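Local coordinates for protein pyocin S5 (Pseudomonas aeruginosa PAO1, PDB 6THK) that kills related bacteria as a bacteriocin, probably by inserting a colicin-like pore into the cytoplasmic membrane and depolarising it, at residues A[169-172]-A[173-176]; A[217-220]-A[221-225]; A[320-323]-A[324-327]. The protein carries 1 engineered substitution. All coordinates share one frame; numbering follows the deposited sequence.

Contact 1 (A[169-172]-A[173-176])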
ATOM      1  N   VAL A 169      16.442  69.787  25.577  1.00 54.31           N
ATOM      2  CA  VAL A 169      16.470  69.271  24.203  1.00 53.69           C
ATOM      3  C   VAL A 169      16.224  67.768  24.294  1.00 58.98           C
ATOM      4  O   VAL A 169      15.295  67.279  23.648  1.00 59.23           O
ATOM      5  CB  VAL A 169      17.785  69.628  23.458  1.00 56.01           C
ATOM      6  CG1 VAL A 169      17.984  68.764  22.219  1.00 55.29           C
ATOM      7  CG2 VAL A 169      17.809  71.101  23.088  1.00 55.34           C
ATOM      8  N   ALA A 170      16.988  67.066  25.177  1.00 55.59           N
ATOM      9  CA  ALA A 170      16.852  65.631  25.458  1.00 55.23           C
ATOM     10  C   ALA A 170      15.400  65.238  25.768  1.00 59.15           C
ATOM     11  O   ALA A 170      14.929  64.241  25.211  1.00 59.71           O
ATOM     12  CB  ALA A 170      17.759  65.233  26.613  1.00 55.97           C
ATOM     13  N   TYR A 171      14.676  66.048  26.604  1.00 54.29           N
ATOM     14  CA  TYR A 171      13.271  65.801  26.964  1.00 52.48           C
ATOM     15  C   TYR A 171      12.345  65.786  25.747  1.00 55.27           C
ATOM     16  O   TYR A 171      11.522  64.877  25.628  1.00 55.34           O
ATOM     17  CB  TYR A 171      12.766  66.792  28.023  1.00 52.86           C
ATOM     18  CG  TYR A 171      11.262  66.775  28.229  1.00 54.76           C
ATOM     19  CD1 TYR A 171      10.635  65.711  28.874  1.00 56.60           C
ATOM     20  CD2 TYR A 171      10.463  67.815  27.763  1.00 55.72           C
ATOM     21  CE1 TYR A 171       9.253  65.678  29.043  1.00 56.98           C
ATOM     22  CE2 TYR A 171       9.078  67.793  27.925  1.00 57.02           C
ATOM     23  CZ  TYR A 171       8.479  66.729  28.579  1.00 65.72           C
ATOM     24  OH  TYR A 171       7.111  66.709  28.749  1.00 68.28           O
ATOM     25  N   TYR A 172      12.453  66.795  24.872  1.00 50.44           N
ATOM     26  CA  TYR A 172      11.618  66.883  23.678  1.00 49.58           C
ATOM     27  C   TYR A 172      12.069  65.907  22.580  1.00 55.65           C
ATOM     28  O   TYR A 172      11.259  65.544  21.731  1.00 56.61           O
ATOM     29  CB  TYR A 172      11.505  68.336  23.176  1.00 49.59           C
ATOM     30  CG  TYR A 172      10.733  69.241  24.114  1.00 49.75           C
ATOM     31  CD1 TYR A 172       9.373  69.043  24.347  1.00 51.84           C
ATOM     32  CD2 TYR A 172      11.355  70.308  24.758  1.00 49.69           C
ATOM     33  CE1 TYR A 172       8.658  69.865  25.222  1.00 52.64           C
ATOM     34  CE2 TYR A 172      10.645  71.157  25.610  1.00 50.56           C
ATOM     35  CZ  TYR A 172       9.299  70.923  25.847  1.00 58.45           C
ATOM     36  OH  TYR A 172       8.598  71.730  26.708  1.00 59.38           O
ATOM     37  N   LYS A 173      13.346  65.466  22.608  1.00 53.60           N
ATOM     38  CA  LYS A 173      13.895  64.486  21.667  1.00 53.54           C
ATOM     39  C   LYS A 173      13.326  63.114  22.014  1.00 58.94           C
ATOM     40  O   LYS A 173      12.830  62.426  21.118  1.00 60.09           O
ATOM     41  CB  LYS A 173      15.436  64.466  21.694  1.00 55.28           C
ATOM     42  CG  LYS A 173      16.085  65.551  20.837  1.00 66.04           C
ATOM     43  CD  LYS A 173      16.355  65.104  19.399  1.00 76.49           C
ATOM     44  CE  LYS A 173      16.910  66.212  18.530  1.00 87.56           C
ATOM     45  NZ  LYS A 173      18.297  66.604  18.902  1.00 97.56           N
ATOM     46  N   GLN A 174      13.325  62.744  23.315  1.00 54.45           N
ATOM     47  CA  GLN A 174      12.766  61.462  23.756  1.00 53.81           C
ATOM     48  C   GLN A 174      11.255  61.416  23.612  1.00 57.77           C
ATOM     49  O   GLN A 174      10.707  60.340  23.406  1.00 59.69           O
ATOM     50  CB  GLN A 174      13.224  61.069  25.176  1.00 55.24           C
ATOM     51  CG  GLN A 174      12.662  61.902  26.344  1.00 67.43           C
ATOM     52  CD  GLN A 174      11.251  61.530  26.746  1.00 78.29           C
ATOM     53  OE1 GLN A 174      10.876  60.356  26.821  1.00 76.73           O
ATOM     54  NE2 GLN A 174      10.426  62.535  26.979  1.00 63.24           N
ATOM     55  N   ASP A 175      10.578  62.566  23.727  1.00 52.45           N
ATOM     56  CA  ASP A 175       9.130  62.637  23.575  1.00 51.88           C
ATOM     57  C   ASP A 175       8.716  62.372  22.123  1.00 56.72           C
ATOM     58  O   ASP A 175       7.796  61.595  21.889  1.00 57.47           O
ATOM     59  CB  ASP A 175       8.604  63.994  24.055  1.00 53.80           C
ATOM     60  CG  ASP A 175       7.220  64.321  23.548  1.00 64.47           C
ATOM     61  OD1 ASP A 175       6.246  63.714  24.050  1.00 66.88           O
ATOM     62  OD2 ASP A 175       7.109  65.169  22.632  1.00 69.63           O
ATOM     63  N   SER A 176       9.368  63.034  21.161  1.00 53.86           N
ATOM     64  CA  SER A 176       9.046  62.847  19.754  1.00 53.75           C
ATOM     65  C   SER A 176       9.448  61.427  19.329  1.00 60.18           C
ATOM     66  O   SER A 176       8.641  60.732  18.718  1.00 60.68           O
ATOM     67  CB  SER A 176       9.703  63.920  18.888  1.00 55.52           C
ATOM     68  OG  SER A 176      11.115  63.921  19.003  1.00 60.69           O
TER
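Tyr172 O, Tyr171 O, Ala170 O and Val169 O receive the i+4 backbone N-H groups of Ser176, Asp175, Gln174 and Lys173, so the eight residues form two turns of alpha helix. Tyr171 O takes a second bond, from Gln174 NE2 at 2.9 Å. That amide nitrogen lies in the carbonyl plane, on a lone pair, whereas Asp175 N is tilted 30° from it. The bend making this possible starts at Gln174 chi1 of 70°, with CG between the backbone N and the carbonyl carbon, and is completed at chi2. The folded-back NE2 also rests 3.7 Å from Tyr171 CD1, amide and ring planes being 30° apart. Val169 and Lys173 run side by side, Val169 CG1 lying 4.0 Å from Lys173 CG. Ser176 OG has Tyr172 O at 3.2 Å and Lys173 O at 3.1 Å; its one proton could serve either. Asp175 points its carboxylate to a salt bridge with Lys68. Phe120 and Phe125 meet the Tyr171 ring. The two tyrosines form a second-shell arrangement at the zinc site: Tyr172 OH bonds the zinc ligand Glu129 and Tyr171 OH weakly reaches the ligand Asp127, which probably helps to position both carboxylates.

Contact 2 (A[217-220]-A[221-225]). With ZN (zinc ion), chain G.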
ATOM      1  N   LYS A 217       0.777   8.803  -3.683  1.00 73.30           N
ATOM      2  CA  LYS A 217       1.863   8.972  -2.737  1.00 71.45           C
ATOM      3  C   LYS A 217       2.144   7.729  -1.908  1.00 70.43           C
ATOM      4  O   LYS A 217       3.296   7.362  -1.716  1.00 69.36           O
ATOM      5  CB  LYS A 217       1.569  10.158  -1.818  1.00 73.95           C
ATOM      6  CG  LYS A 217       2.573  10.344  -0.697  1.00 83.54           C
ATOM      7  CD  LYS A 217       3.830  11.043  -1.185  1.00 87.23           C
ATOM      8  CE  LYS A 217       4.982  10.834  -0.222  1.00 87.37           C
ATOM      9  NZ  LYS A 217       6.082  11.797  -0.478  1.00 93.52           N
ATOM     10  N   VAL A 218       1.094   7.063  -1.443  1.00 63.92           N
ATOM     11  CA  VAL A 218       1.272   5.870  -0.626  1.00 63.05           C
ATOM     12  C   VAL A 218       1.990   4.778  -1.407  1.00 63.98           C
ATOM     13  O   VAL A 218       2.877   4.118  -0.893  1.00 62.38           O
ATOM     14  CB  VAL A 218      -0.074   5.335  -0.105  1.00 67.31           C
ATOM     15  CG1 VAL A 218       0.121   4.003   0.590  1.00 67.02           C
ATOM     16  CG2 VAL A 218      -0.710   6.336   0.839  1.00 67.17           C
ATOM     17  N   GLN A 219       1.599   4.609  -2.661  1.00 60.50           N
ATOM     18  CA  GLN A 219       2.222   3.634  -3.570  1.00 60.09           C
ATOM     19  C   GLN A 219       3.724   3.868  -3.701  1.00 62.98           C
ATOM     20  O   GLN A 219       4.497   2.926  -3.510  1.00 62.46           O
ATOM     21  CB  GLN A 219       1.536   3.582  -4.956  1.00 61.57           C
ATOM     22  CG  GLN A 219       2.144   2.546  -5.932  1.00 71.58           C
ATOM     23  CD  GLN A 219       2.132   1.137  -5.367  1.00 87.23           C
ATOM     24  OE1 GLN A 219       3.165   0.599  -4.960  1.00 78.39           O
ATOM     25  NE2 GLN A 219       0.949   0.549  -5.268  1.00 79.21           N
ATOM     26  N   SER A 220       4.127   5.139  -3.938  1.00 58.89           N
ATOM     27  CA  SER A 220       5.518   5.590  -4.061  1.00 58.42           C
ATOM     28  C   SER A 220       6.286   5.358  -2.762  1.00 61.84           C
ATOM     29  O   SER A 220       7.430   4.908  -2.793  1.00 61.81           O
ATOM     30  CB  SER A 220       5.573   7.060  -4.459  1.00 62.41           C
ATOM     31  OG  SER A 220       4.604   7.359  -5.451  1.00 74.71           O
ATOM     32  N   GLU A 221       5.648   5.614  -1.621  1.00 58.33           N
ATOM     33  CA  GLU A 221       6.279   5.369  -0.331  1.00 58.73           C
ATOM     34  C   GLU A 221       6.543   3.882  -0.122  1.00 62.87           C
ATOM     35  O   GLU A 221       7.624   3.524   0.352  1.00 63.42           O
ATOM     36  CB  GLU A 221       5.399   5.882   0.789  1.00 59.97           C
ATOM     37  CG  GLU A 221       5.734   7.284   1.211  1.00 65.94           C
ATOM     38  CD  GLU A 221       4.649   7.777   2.132  1.00 83.30           C
ATOM     39  OE1 GLU A 221       4.562   7.270   3.272  1.00 85.63           O
ATOM     40  OE2 GLU A 221       3.860   8.647   1.703  1.00 68.52           O
ATOM     41  N   LEU A 222       5.567   3.019  -0.476  1.00 58.70           N
ATOM     42  CA  LEU A 222       5.715   1.560  -0.339  1.00 58.71           C
ATOM     43  C   LEU A 222       6.833   1.014  -1.220  1.00 65.72           C
ATOM     44  O   LEU A 222       7.564   0.116  -0.794  1.00 65.37           O
ATOM     45  CB  LEU A 222       4.399   0.825  -0.598  1.00 58.02           C
ATOM     46  CG  LEU A 222       3.348   0.919   0.513  1.00 60.90           C
ATOM     47  CD1 LEU A 222       2.019   0.505   0.008  1.00 60.09           C
ATOM     48  CD2 LEU A 222       3.737   0.104   1.752  1.00 60.08           C
ATOM     49  N   ASP A 223       6.967   1.579  -2.416  1.00 64.47           N
ATOM     50  CA  ASP A 223       8.028   1.221  -3.341  1.00 64.84           C
ATOM     51  C   ASP A 223       9.387   1.595  -2.768  1.00 69.16           C
ATOM     52  O   ASP A 223      10.338   0.838  -2.874  1.00 69.51           O
ATOM     53  CB  ASP A 223       7.828   1.927  -4.675  1.00 66.97           C
ATOM     54  CG  ASP A 223       6.542   1.540  -5.343  1.00 76.04           C
ATOM     55  OD1 ASP A 223       6.138   0.374  -5.203  1.00 77.14           O
ATOM     56  OD2 ASP A 223       5.934   2.398  -6.006  1.00 81.28           O
ATOM     57  N   GLN A 224       9.472   2.763  -2.141  1.00 66.55           N
ATOM     58  CA  GLN A 224      10.724   3.223  -1.553  1.00 67.49           C
ATOM     59  C   GLN A 224      11.158   2.277  -0.457  1.00 73.33           C
ATOM     60  O   GLN A 224      12.332   1.953  -0.331  1.00 73.44           O
ATOM     61  CB  GLN A 224      10.572   4.631  -0.978  1.00 69.41           C
ATOM     62  CG  GLN A 224      11.891   5.320  -0.648  1.00 89.98           C
ATOM     63  CD  GLN A 224      12.284   5.212   0.816  1.00106.88           C
ATOM     64  OE1 GLN A 224      12.093   6.144   1.591  1.00102.60           O
ATOM     65  NE2 GLN A 224      12.851   4.074   1.196  1.00 96.73           N
ATOM     66  N   ALA A 225      10.200   1.859   0.356  1.00 71.33           N
ATOM     67  CA  ALA A 225      10.443   0.910   1.415  1.00 71.99           C
ATOM     68  C   ALA A 225      10.855  -0.412   0.783  1.00 78.50           C
ATOM     69  O   ALA A 225      11.687  -1.139   1.310  1.00 77.86           O
ATOM     70  CB  ALA A 225       9.196   0.737   2.258  1.00 72.60           C
TER
HETATM   71 ZN    ZN G 606       3.406  10.530   3.014  1.00 62.26          ZN
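Lys217 leaves the helix with CG anti to its backbone N (chi1 174°) and bends at chi2, while Glu221, one turn on, has chi1 of -93° and then an extended chain; the two side chains thereby cross with the carboxylate beside the lysine methylenes. Glu221 OE2 lies 3.1 Å from Lys217 CE and 3.2 Å from Lys217 CG, so the contact is made by the aliphatic part of the lysine. The charged ends stay apart, Lys217 NZ being 4.4 Å from Glu221 OE2, although opposite charges at that separation would probably still attract. OE2 also binds the zinc ion at 2.3 Å, and Glu288 supplies the other protein ligand seen. The second oxygen, Glu221 OE1, is engaged in a salt bridge with Lys255, which probably helps fix the rotation of the carboxylate, one oxygen serving the metal and the other the ammonium group. On another side of the helix, Val218 and Leu222 point the same way, with Val218 CG1 and Leu222 CD1 4.0 Å apart. Beneath these side chains the backbone is regular alpha helix: Glu221 N bonds Lys217 O at 2.9 Å, and Leu222 N bonds Val218 O at 2.9 Å with an N-H...O angle of 160°. Helix 214-227 is thus pinned to helix 272-338 by the Glu221-zinc-Glu288 bridge and by Val218 against Ser291 and Arg295, while Leu222 and Ala225 rest on Leu247 of helix 237-267, and Leu222 also touches Val248.

Contact 3 (A[320-323]-A[324-327])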
ATOM      1  N   LEU A 320      -4.639 -37.980  -7.665  1.00 56.29           N
ATOM      2  CA  LEU A 320      -3.781 -38.624  -8.671  1.00 55.73           C
ATOM      3  C   LEU A 320      -2.985 -39.784  -8.048  1.00 58.09           C
ATOM      4  O   LEU A 320      -2.880 -40.849  -8.650  1.00 58.59           O
ATOM      5  CB  LEU A 320      -2.814 -37.606  -9.305  1.00 55.56           C
ATOM      6  CG  LEU A 320      -1.926 -38.146 -10.427  1.00 60.47           C
ATOM      7  CD1 LEU A 320      -2.711 -38.305 -11.734  1.00 61.84           C
ATOM      8  CD2 LEU A 320      -0.721 -37.275 -10.639  1.00 60.36           C
ATOM      9  N   GLN A 321      -2.430 -39.577  -6.849  1.00 52.97           N
ATOM     10  CA  GLN A 321      -1.678 -40.617  -6.145  1.00 52.12           C
ATOM     11  C   GLN A 321      -2.579 -41.726  -5.623  1.00 54.81           C
ATOM     12  O   GLN A 321      -2.149 -42.875  -5.559  1.00 54.58           O
ATOM     13  CB  GLN A 321      -0.779 -40.033  -5.037  1.00 53.01           C
ATOM     14  CG  GLN A 321       0.436 -39.220  -5.542  1.00 62.81           C
ATOM     15  CD  GLN A 321       1.200 -39.822  -6.716  1.00 81.10           C
ATOM     16  OE1 GLN A 321       1.387 -39.180  -7.761  1.00 79.08           O
ATOM     17  NE2 GLN A 321       1.664 -41.062  -6.575  1.00 69.21           N
ATOM     18  N   ASP A 322      -3.833 -41.380  -5.265  1.00 50.66           N
ATOM     19  CA  ASP A 322      -4.855 -42.308  -4.787  1.00 49.65           C
ATOM     20  C   ASP A 322      -5.400 -43.130  -5.961  1.00 52.54           C
ATOM     21  O   ASP A 322      -5.842 -44.256  -5.761  1.00 52.83           O
ATOM     22  CB  ASP A 322      -5.985 -41.559  -4.050  1.00 51.75           C
ATOM     23  CG  ASP A 322      -5.594 -40.978  -2.693  1.00 68.57           C
ATOM     24  OD1 ASP A 322      -4.593 -41.459  -2.100  1.00 69.73           O
ATOM     25  OD2 ASP A 322      -6.276 -40.027  -2.229  1.00 77.06           O
ATOM     26  N   ALA A 323      -5.348 -42.573  -7.183  1.00 47.14           N
ATOM     27  CA  ALA A 323      -5.758 -43.234  -8.421  1.00 45.30           C
ATOM     28  C   ALA A 323      -4.701 -44.270  -8.804  1.00 48.71           C
ATOM     29  O   ALA A 323      -5.046 -45.357  -9.276  1.00 46.33           O
ATOM     30  CB  ALA A 323      -5.911 -42.211  -9.530  1.00 45.24           C
ATOM     31  N   ILE A 324      -3.409 -43.925  -8.601  1.00 47.29           N
ATOM     32  CA  ILE A 324      -2.263 -44.802  -8.864  1.00 47.40           C
ATOM     33  C   ILE A 324      -2.300 -45.983  -7.871  1.00 52.55           C
ATOM     34  O   ILE A 324      -2.112 -47.132  -8.268  1.00 53.56           O
ATOM     35  CB  ILE A 324      -0.939 -43.991  -8.854  1.00 50.10           C
ATOM     36  CG1 ILE A 324      -0.915 -42.994 -10.044  1.00 50.22           C
ATOM     37  CG2 ILE A 324       0.298 -44.908  -8.883  1.00 50.25           C
ATOM     38  CD1 ILE A 324       0.186 -41.933 -10.015  1.00 51.54           C
ATOM     39  N   LYS A 325      -2.599 -45.696  -6.600  1.00 48.40           N
ATOM     40  CA  LYS A 325      -2.744 -46.684  -5.523  1.00 48.12           C
ATOM     41  C   LYS A 325      -3.887 -47.667  -5.861  1.00 52.39           C
ATOM     42  O   LYS A 325      -3.714 -48.877  -5.714  1.00 53.63           O
ATOM     43  CB  LYS A 325      -3.066 -45.931  -4.229  1.00 50.37           C
ATOM     44  CG  LYS A 325      -2.947 -46.705  -2.927  1.00 66.95           C
ATOM     45  CD  LYS A 325      -3.541 -45.881  -1.754  1.00 82.05           C
ATOM     46  CE  LYS A 325      -2.878 -44.529  -1.503  1.00 91.46           C
ATOM     47  NZ  LYS A 325      -3.689 -43.660  -0.608  1.00 97.88           N
ATOM     48  N   PHE A 326      -5.035 -47.139  -6.335  1.00 46.32           N
ATOM     49  CA  PHE A 326      -6.234 -47.881  -6.730  1.00 45.07           C
ATOM     50  C   PHE A 326      -5.939 -48.835  -7.889  1.00 48.66           C
ATOM     51  O   PHE A 326      -6.419 -49.962  -7.871  1.00 48.82           O
ATOM     52  CB  PHE A 326      -7.342 -46.891  -7.122  1.00 46.04           C
ATOM     53  CG  PHE A 326      -8.647 -47.507  -7.554  1.00 46.54           C
ATOM     54  CD1 PHE A 326      -9.600 -47.888  -6.614  1.00 48.96           C
ATOM     55  CD2 PHE A 326      -8.953 -47.656  -8.901  1.00 47.01           C
ATOM     56  CE1 PHE A 326     -10.824 -48.425  -7.015  1.00 48.78           C
ATOM     57  CE2 PHE A 326     -10.174 -48.197  -9.298  1.00 49.12           C
ATOM     58  CZ  PHE A 326     -11.099 -48.580  -8.351  1.00 47.22           C
ATOM     59  N   THR A 327      -5.174 -48.370  -8.903  1.00 45.61           N
ATOM     60  CA  THR A 327      -4.770 -49.193 -10.040  1.00 45.50           C
ATOM     61  C   THR A 327      -3.866 -50.334  -9.527  1.00 50.75           C
ATOM     62  O   THR A 327      -4.129 -51.480  -9.860  1.00 49.73           O
ATOM     63  CB  THR A 327      -4.146 -48.350 -11.151  1.00 49.43           C
ATOM     64  OG1 THR A 327      -5.036 -47.286 -11.479  1.00 47.94           O
ATOM     65  CG2 THR A 327      -3.875 -49.168 -12.407  1.00 50.12           C
TER
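Ile324 and Leu320 touch across one helical turn, with Ile324 CD1 4.4 Å from Leu320 CG. The isoleucine has CG1 anti to its carbonyl carbon (chi1 -66°), which lays that branch back over the preceding turn and sets CG1 3.2 Å from Leu320 O. It also meets the end of Gln321, Ile324 CD1 lying 3.8 Å from both Gln321 OE1 and Gln321 NE2; the two side chains run alongside each other, making a van der Waals contact. Lys325 comes next and forms the ionic link of the segment: NZ reaches Asp322 OD1 at 2.8 Å, a hydrogen-bonded salt bridge between residues three apart. The ammonium group approaches OD1 on its anti side, 35° out of the carboxylate plane. A bend at chi3 (-60°) in an otherwise extended lysine turns the ammonium group toward the acid. The same OD1 accepts from Gln318 NE2, so the oxygen is gripped from two residues of its own helix. Such i to i+3 pairing is a common feature of helix surfaces, and here it lies on the long helix 272-338, within the part assigned to the colicin pore-forming family. At Phe326 the backbone N bonds Asp322 O, but the ring leads away from these turns toward helix 396-409, where it meets that of Phe406 obliquely and forms a cation-pi contact with Lys405. Thr327 then doubles the bonding at Ala323 O, its OG1 donating at 2.9 Å and its N at 3.0 Å from opposite faces of the carbonyl plane. The hydroxyl proton of Thr327 is thereby donated to its own helix, while the side chain also packs on Phe406.

In the fold
Each contact is a continuous piece of one alpha helix, two turns or slightly more, and none touches another: centres of contacts 1 and 2 are about 66 Å apart, those of contacts 2 and 3 about 50 Å, and contacts 1 and 3 lie on opposite sides of the chain's centre. Contact 2, nearest that centre, is a surface contact, whereas contacts 1 and 3 are partly buried. Zinc enters differently: contact 2 supplies a ligand directly, contact 1 only second-shell tyrosines, and contact 3 none. Helix 272-338 carries contact 3 and is a packing partner of contact 2, which itself lies on helix 214-227. Extra side-chain bonds come from an amide in contact 1 and from an ammonium group and a hydroxyl in contact 3.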